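Local coordinates for PUA domain-containing protein (Pyrococcus horikoshii, PDB 3D79) that is of unknown function, carries a PUA domain behind a pre-PUA-like region, and may bind RNA, at residues Gly102-Pro105 with His106-Gly110; Ile74-Val78 with Ile79-Asn83; Ala111-Ala115 with Pro116-Asp120. All coordinates share one frame; numbering follows the deposited sequence.

Interaction 1: residues Gly102-Pro105 with His106-Gly110; sequences GAVP and HILNG
Ile107 and Leu108 reach back one helical turn to Ala103 and Val104, and backbone hydrogen bonds set the spacing. Ile107 N donates to Ala103 O at 3.2 Å and Leu108 N to Val104 O at 3.0 Å, both nearly straight at the hydrogen (166°) and close to the line of the carbonyl. The next one, Asn109 N to Pro105 O, is weak and bent to 122°, because the helix is ending: Gly110, with positive phi, closes it in a Schellman motif, whose two bonds run from Gly110 N to Ile107 O and, probably, from Ala111 N to His106 O.

The apolar contacts follow the same i to i+4 spacing. Val104 CG1 and Leu108 CD1 lie side by side, 3.8 Å apart; the valine branch is turned anti to its own nitrogen (chi1 175°), on the carbonyl side, toward Leu108 in the next turn. Ala103 CB touches Ile107 CD1 at 4.0 Å, and Ile107 also packs on Leu142 and Ala143 of strand 141-147.

His106 meets Gly102 edge-on, with Gly102 O in the ring plane 3.4 Å from CD2. Straight backbone bonds and two apolar pairs thus join the turns; the histidine edge adds little more than a weak electrostatic attraction.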
loop_
_atom_site.group_PDB
_atom_site.type_symbol
_atom_site.label_atom_id
_atom_site.label_comp_id
_atom_site.label_asym_id
_atom_site.label_seq_id
_atom_site.Cartn_x
_atom_site.Cartn_y
_atom_site.Cartn_z
ATOM N N GLY A 102 -4.235 4.699 19.162
ATOM C CA GLY A 102 -4.328 6.158 19.250
ATOM C C GLY A 102 -4.070 6.876 17.938
ATOM O O GLY A 102 -4.593 7.967 17.709
ATOM N N ALA A 103 -3.259 6.263 17.079
ATOM C CA ALA A 103 -2.930 6.829 15.769
ATOM C C ALA A 103 -4.044 6.668 14.730
ATOM O O ALA A 103 -4.108 7.422 13.753
ATOM C CB ALA A 103 -1.647 6.215 15.252
ATOM N N VAL A 104 -4.917 5.689 14.944
ATOM C CA VAL A 104 -5.897 5.268 13.932
ATOM C C VAL A 104 -6.865 6.368 13.458
ATOM O O VAL A 104 -6.945 6.640 12.251
ATOM C CB VAL A 104 -6.672 3.991 14.389
ATOM C CG1 VAL A 104 -7.774 3.616 13.396
ATOM C CG2 VAL A 104 -5.707 2.835 14.570
ATOM N N PRO A 105 -7.595 7.007 14.394
ATOM C CA PRO A 105 -8.591 7.980 13.932
ATOM C C PRO A 105 -7.979 9.159 13.169
ATOM O O PRO A 105 -8.591 9.664 12.229
ATOM C CB PRO A 105 -9.275 8.437 15.228
ATOM C CG PRO A 105 -8.349 8.082 16.317
ATOM C CD PRO A 105 -7.572 6.893 15.866
ATOM N N HIS A 106 -6.771 9.569 13.550
ATOM C CA HIS A 106 -6.077 10.651 12.856
ATOM C C HIS A 106 -5.775 10.274 11.404
ATOM O O HIS A 106 -6.062 11.043 10.486
ATOM C CB HIS A 106 -4.790 11.012 13.590
ATOM C CG HIS A 106 -5.019 11.565 14.961
ATOM N ND1 HIS A 106 -5.346 12.884 15.182
ATOM C CD2 HIS A 106 -4.986 10.974 16.179
ATOM C CE1 HIS A 106 -5.495 13.086 16.479
ATOM N NE2 HIS A 106 -5.284 11.944 17.106
ATOM N N ILE A 107 -5.215 9.079 11.210
ATOM C CA ILE A 107 -4.866 8.581 9.873
ATOM C C ILE A 107 -6.100 8.407 8.975
ATOM O O ILE A 107 -6.069 8.740 7.787
ATOM C CB ILE A 107 -4.046 7.267 9.968
ATOM C CG1 ILE A 107 -2.699 7.553 10.645
ATOM C CG2 ILE A 107 -3.838 6.624 8.581
ATOM C CD1 ILE A 107 -2.031 6.325 11.258
ATOM N N LEU A 108 -7.189 7.895 9.543
ATOM C CA LEU A 108 -8.424 7.735 8.780
ATOM C C LEU A 108 -9.082 9.076 8.417
ATOM O O LEU A 108 -9.958 9.130 7.544
ATOM C CB LEU A 108 -9.403 6.814 9.521
ATOM C CG LEU A 108 -8.971 5.351 9.690
ATOM C CD1 LEU A 108 -10.027 4.590 10.477
ATOM C CD2 LEU A 108 -8.717 4.672 8.333
ATOM N N ASN A 109 -8.643 10.140 9.090
ATOM C CA ASN A 109 -9.106 11.513 8.833
ATOM C C ASN A 109 -8.158 12.306 7.915
ATOM O O ASN A 109 -8.366 13.501 7.686
ATOM C CB ASN A 109 -9.336 12.251 10.167
ATOM C CG ASN A 109 -9.833 13.692 9.984
ATOM O OD1 ASN A 109 -9.189 14.651 10.429
ATOM N ND2 ASN A 109 -10.974 13.845 9.325
ATOM N N GLY A 110 -7.126 11.644 7.386
ATOM C CA GLY A 110 -6.223 12.283 6.421
ATOM C C GLY A 110 -4.874 12.747 6.951
ATOM O O GLY A 110 -4.105 13.394 6.225
#

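Interaction 2: residues Ile74-Val78 with Ile79-Asn83; sequences IFPLV and IALYN
The chain passes from strand 73-76 into helix 78-84 with Leu77 as N-cap residue, and the first turn closes through Leu81 N to Leu77 O (3.0 Å, 165° at the hydrogen) and Tyr82 N to Val78 O (2.8 Å, 144°), each donor tilted some way from the carbonyl plane.

Leu81 is the side chain that reaches back to the strand. Its CG comes within 3.8 Å of Pro76 CB, and CD2 lies against the same carbon, while CG also sits beside the Leu77 carbonyl oxygen. A chi1 of -66° places CG beside the leucine's own nitrogen, directing the branched end back to the strand rather than onward along the helix. Leu77 makes the other apolar contacts: its CB meets Ile79 CG2 at 4.0 Å and stands somewhat farther from Ala80 CB. That methyl of Ile79 occupies the position between backbone N and carbonyl carbon, which leaves CG1 anti to N. Just before the turn, Pro76 CD lies over one face of the Phe75 ring, 3.3 Å above its plane and offset to the rim.

Other parts of the chain cover this junction closely. Leu81 also rests on Pro141 and Ile144, Leu77 on Pro65 and Ile68, and Val78 and Ile79 on Trp174 of helix 172-177. This is a buried strand-to-helix junction: the edge strand of the five-stranded antiparallel sheet in the pre-PUA-like region leads directly into a helix, whose Leu81 packs against strand 141-147 of the other, mixed sheet.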
loop_
_atom_site.group_PDB
_atom_site.type_symbol
_atom_site.label_atom_id
_atom_site.label_comp_id
_atom_site.label_asym_id
_atom_site.label_seq_id
_atom_site.Cartn_x
_atom_site.Cartn_y
_atom_site.Cartn_z
ATOM N N ILE A 74 3.556 1.532 -9.101
ATOM C CA ILE A 74 2.342 0.948 -8.543
ATOM C C ILE A 74 2.507 0.547 -7.074
ATOM O O ILE A 74 3.626 0.375 -6.574
ATOM C CB ILE A 74 1.828 -0.279 -9.379
ATOM C CG1 ILE A 74 2.873 -1.395 -9.448
ATOM C CG2 ILE A 74 1.441 0.148 -10.791
ATOM C CD1 ILE A 74 2.858 -2.342 -8.275
ATOM N N PHE A 75 1.373 0.398 -6.398
ATOM C CA PHE A 75 1.339 -0.136 -5.039
ATOM C C PHE A 75 -0.065 -0.658 -4.758
ATOM O O PHE A 75 -1.032 -0.124 -5.290
ATOM C CB PHE A 75 1.718 0.930 -4.007
ATOM C CG PHE A 75 2.172 0.359 -2.691
ATOM C CD1 PHE A 75 3.402 -0.288 -2.588
ATOM C CD2 PHE A 75 1.371 0.462 -1.554
ATOM C CE1 PHE A 75 3.829 -0.829 -1.382
ATOM C CE2 PHE A 75 1.790 -0.073 -0.342
ATOM C CZ PHE A 75 3.022 -0.720 -0.253
ATOM N N PRO A 76 -0.188 -1.726 -3.945
ATOM C CA PRO A 76 -1.541 -2.189 -3.621
ATOM C C PRO A 76 -2.461 -1.119 -3.027
ATOM O O PRO A 76 -2.027 -0.303 -2.210
ATOM C CB PRO A 76 -1.293 -3.293 -2.581
ATOM C CG PRO A 76 0.064 -3.795 -2.902
ATOM C CD PRO A 76 0.845 -2.587 -3.333
ATOM N N LEU A 77 -3.724 -1.144 -3.439
ATOM C CA LEU A 77 -4.760 -0.301 -2.844
ATOM C C LEU A 77 -5.064 -0.738 -1.417
ATOM O O LEU A 77 -4.784 -1.880 -1.034
ATOM C CB LEU A 77 -6.050 -0.379 -3.663
ATOM C CG LEU A 77 -6.011 0.185 -5.085
ATOM C CD1 LEU A 77 -7.238 -0.258 -5.845
ATOM C CD2 LEU A 77 -5.894 1.712 -5.078
ATOM N N VAL A 78 -5.650 0.166 -0.634
ATOM C CA VAL A 78 -6.071 -0.179 0.729
ATOM C C VAL A 78 -7.091 -1.327 0.711
ATOM O O VAL A 78 -6.997 -2.240 1.540
ATOM C CB VAL A 78 -6.576 1.056 1.534
ATOM C CG1 VAL A 78 -7.025 0.646 2.936
ATOM C CG2 VAL A 78 -5.460 2.090 1.650
ATOM N N ILE A 79 -8.033 -1.299 -0.232
ATOM C CA ILE A 79 -9.019 -2.389 -0.358
ATOM C C ILE A 79 -8.350 -3.746 -0.631
ATOM O O ILE A 79 -8.723 -4.763 -0.023
ATOM C CB ILE A 79 -10.160 -2.077 -1.383
ATOM C CG1 ILE A 79 -11.280 -3.129 -1.291
ATOM C CG2 ILE A 79 -9.632 -1.978 -2.805
ATOM C CD1 ILE A 79 -11.908 -3.247 0.095
ATOM N N ALA A 80 -7.350 -3.753 -1.518
ATOM C CA ALA A 80 -6.598 -4.971 -1.835
ATOM C C ALA A 80 -5.899 -5.531 -0.593
ATOM O O ALA A 80 -5.945 -6.740 -0.324
ATOM C CB ALA A 80 -5.591 -4.705 -2.940
ATOM N N LEU A 81 -5.260 -4.642 0.166
ATOM C CA LEU A 81 -4.604 -5.029 1.408
ATOM C C LEU A 81 -5.617 -5.460 2.469
ATOM O O LEU A 81 -5.328 -6.345 3.283
ATOM C CB LEU A 81 -3.729 -3.882 1.927
ATOM C CG LEU A 81 -2.521 -3.548 1.039
ATOM C CD1 LEU A 81 -1.871 -2.247 1.498
ATOM C CD2 LEU A 81 -1.491 -4.676 1.010
ATOM N N TYR A 82 -6.790 -4.827 2.460
ATOM C CA TYR A 82 -7.849 -5.164 3.414
ATOM C C TYR A 82 -8.295 -6.607 3.216
ATOM O O TYR A 82 -8.399 -7.378 4.180
ATOM C CB TYR A 82 -9.042 -4.213 3.286
ATOM C CG TYR A 82 -10.091 -4.467 4.349
ATOM C CD1 TYR A 82 -10.025 -3.823 5.581
ATOM C CD2 TYR A 82 -11.126 -5.378 4.127
ATOM C CE1 TYR A 82 -10.980 -4.067 6.573
ATOM C CE2 TYR A 82 -12.084 -5.629 5.110
ATOM C CZ TYR A 82 -12.001 -4.969 6.324
ATOM O OH TYR A 82 -12.949 -5.217 7.295
ATOM N N ASN A 83 -8.550 -6.971 1.964
ATOM C CA ASN A 83 -8.914 -8.348 1.643
ATOM C C ASN A 83 -7.810 -9.341 1.992
ATOM O O ASN A 83 -8.082 -10.424 2.514
ATOM C CB ASN A 83 -9.360 -8.456 0.182
ATOM C CG ASN A 83 -10.702 -7.795 -0.053
ATOM O OD1 ASN A 83 -11.542 -7.740 0.849
ATOM N ND2 ASN A 83 -10.911 -7.281 -1.260
#

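Interaction 3: residues Ala111-Ala115 with Pro116-Asp120; sequences ADVMA and PGIVD
Val113 and Ile118 meet across a tight turn, CG1 to CG1 at 3.8 Å, with the two side chains crossing at about a right angle. Ile118 CD1 lies nearly as close to the same valine methyl. Val113 CG1 stands anti to the valine nitrogen (chi1 -175°), on the carbonyl side, while the isoleucine's CG1 lies beside its own nitrogen, and the two branches thereby converge inside the turn. On the outer part of the bend, Met114 CB touches Pro116 CD at 3.8 Å. Ala115 CB is also against that ring carbon, at 3.6 Å. Beyond CB the methionine chain folds at both chi2 and chi3 and leads away from the proline.

Two backbone bonds hold this arrangement. Gly117 N donates to Met114 O at 3.1 Å, and Ile118 N to Ala115 O at 3.2 Å. Both are i to i+3 bonds, the spacing of a 3-10 turn, and each donor stands well above the carbonyl plane, by 59° in the second. Pro116 has no N-H to give.

Farther out, the ends are fixed by backbone bonds from Val113 to Ala162 and Val163 and from Gly117 to Asp100, and by salt bridges of Asp112 with Lys164 and of Asp120 with Arg96; Asp112 also accepts a hydrogen bond from Val165 N. The 3-10 turn thus joins strand 113-114, paired with 161-165, to strand 118-121, paired antiparallel with 96-99, where Val119 and Asp120 both face Val98 in a classic beta bulge; Ile118 packs on Val97 of strand 96-99, Ala162 of strand 161-165 and Met154 of helix 151-156.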
loop_
_atom_site.group_PDB
_atom_site.type_symbol
_atom_site.label_atom_id
_atom_site.label_comp_id
_atom_site.label_asym_id
_atom_site.label_seq_id
_atom_site.Cartn_x
_atom_site.Cartn_y
_atom_site.Cartn_z
ATOM N N ALA A 111 -4.573 12.419 8.205
ATOM C CA ALA A 111 -3.285 12.769 8.798
ATOM C C ALA A 111 -2.171 11.841 8.329
ATOM O O ALA A 111 -2.409 10.660 8.047
ATOM C CB ALA A 111 -3.372 12.758 10.327
ATOM N N ASP A 112 -0.953 12.371 8.254
ATOM C CA ASP A 112 0.213 11.558 7.947
ATOM C C ASP A 112 0.596 10.740 9.178
ATOM O O ASP A 112 0.091 10.991 10.271
ATOM C CB ASP A 112 1.370 12.434 7.470
ATOM C CG ASP A 112 1.105 13.030 6.093
ATOM O OD1 ASP A 112 0.515 12.327 5.245
ATOM O OD2 ASP A 112 1.474 14.201 5.859
ATOM N N VAL A 113 1.460 9.750 8.996
ATOM C CA VAL A 113 1.867 8.912 10.133
ATOM C C VAL A 113 3.033 9.545 10.873
ATOM O O VAL A 113 4.079 9.821 10.283
ATOM C CB VAL A 113 2.224 7.473 9.713
ATOM C CG1 VAL A 113 2.508 6.617 10.958
ATOM C CG2 VAL A 113 1.095 6.864 8.904
ATOM N N MET A 114 2.842 9.764 12.172
ATOM C CA MET A 114 3.871 10.362 13.018
ATOM C C MET A 114 4.622 9.278 13.789
ATOM O O MET A 114 4.013 8.312 14.246
ATOM C CB MET A 114 3.241 11.363 13.988
ATOM C CG MET A 114 2.370 12.432 13.305
ATOM S SD MET A 114 3.282 13.417 12.102
ATOM C CE MET A 114 4.466 14.247 13.156
ATOM N N ALA A 115 5.933 9.455 13.937
ATOM C CA ALA A 115 6.788 8.465 14.606
ATOM C C ALA A 115 6.326 7.996 15.999
ATOM O O ALA A 115 6.467 6.809 16.306
ATOM C CB ALA A 115 8.241 8.936 14.647
ATOM N N PRO A 116 5.801 8.906 16.855
ATOM C CA PRO A 116 5.370 8.417 18.182
ATOM C C PRO A 116 4.304 7.313 18.178
ATOM O O PRO A 116 4.200 6.571 19.160
ATOM C CB PRO A 116 4.841 9.675 18.884
ATOM C CG PRO A 116 4.631 10.692 17.807
ATOM C CD PRO A 116 5.632 10.368 16.732
ATOM N N GLY A 117 3.542 7.197 17.092
ATOM C CA GLY A 117 2.448 6.223 16.989
ATOM C C GLY A 117 2.831 4.896 16.358
ATOM O O GLY A 117 1.990 4.005 16.231
ATOM N N ILE A 118 4.087 4.775 15.948
ATOM C CA ILE A 118 4.575 3.567 15.278
ATOM C C ILE A 118 5.097 2.558 16.296
ATOM O O ILE A 118 6.008 2.864 17.069
ATOM C CB ILE A 118 5.655 3.906 14.216
ATOM C CG1 ILE A 118 5.030 4.736 13.088
ATOM C CG2 ILE A 118 6.309 2.621 13.654
ATOM C CD1 ILE A 118 6.018 5.283 12.084
ATOM N N VAL A 119 4.525 1.353 16.265
ATOM C CA VAL A 119 4.919 0.271 17.179
ATOM C C VAL A 119 5.856 -0.757 16.527
ATOM O O VAL A 119 6.552 -1.507 17.223
ATOM C CB VAL A 119 3.694 -0.432 17.821
ATOM C CG1 VAL A 119 2.913 0.544 18.694
ATOM C CG2 VAL A 119 2.794 -1.057 16.772
ATOM N N ASP A 120 5.863 -0.795 15.195
ATOM C CA ASP A 120 6.753 -1.682 14.447
ATOM C C ASP A 120 6.802 -1.216 13.004
ATOM O O ASP A 120 5.890 -0.540 12.538
ATOM C CB ASP A 120 6.248 -3.133 14.499
ATOM C CG ASP A 120 7.241 -4.125 13.918
ATOM O OD1 ASP A 120 8.461 -3.882 14.026
ATOM O OD2 ASP A 120 6.797 -5.154 13.347
#

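Along the chain the order is interaction 2, then 1, then 3. Interaction 2 belongs to the pre-PUA-like region and is buried near the middle of the molecule, its centre 18 Å from that of interaction 1 and 20 Å from that of interaction 3, and it touches neither. Interactions 1 and 3 are neighbours, centres 10 Å apart: helix 104-108 is followed, after a short turn, by strand 113-114, and Ile107 packs on Val113. These two therefore form one continuous part of the PUA domain. Strand 141-147 receives side chains from both helices 78-84 and 104-108, which places interaction 2 where the pre-PUA-like region meets the PUA sheet.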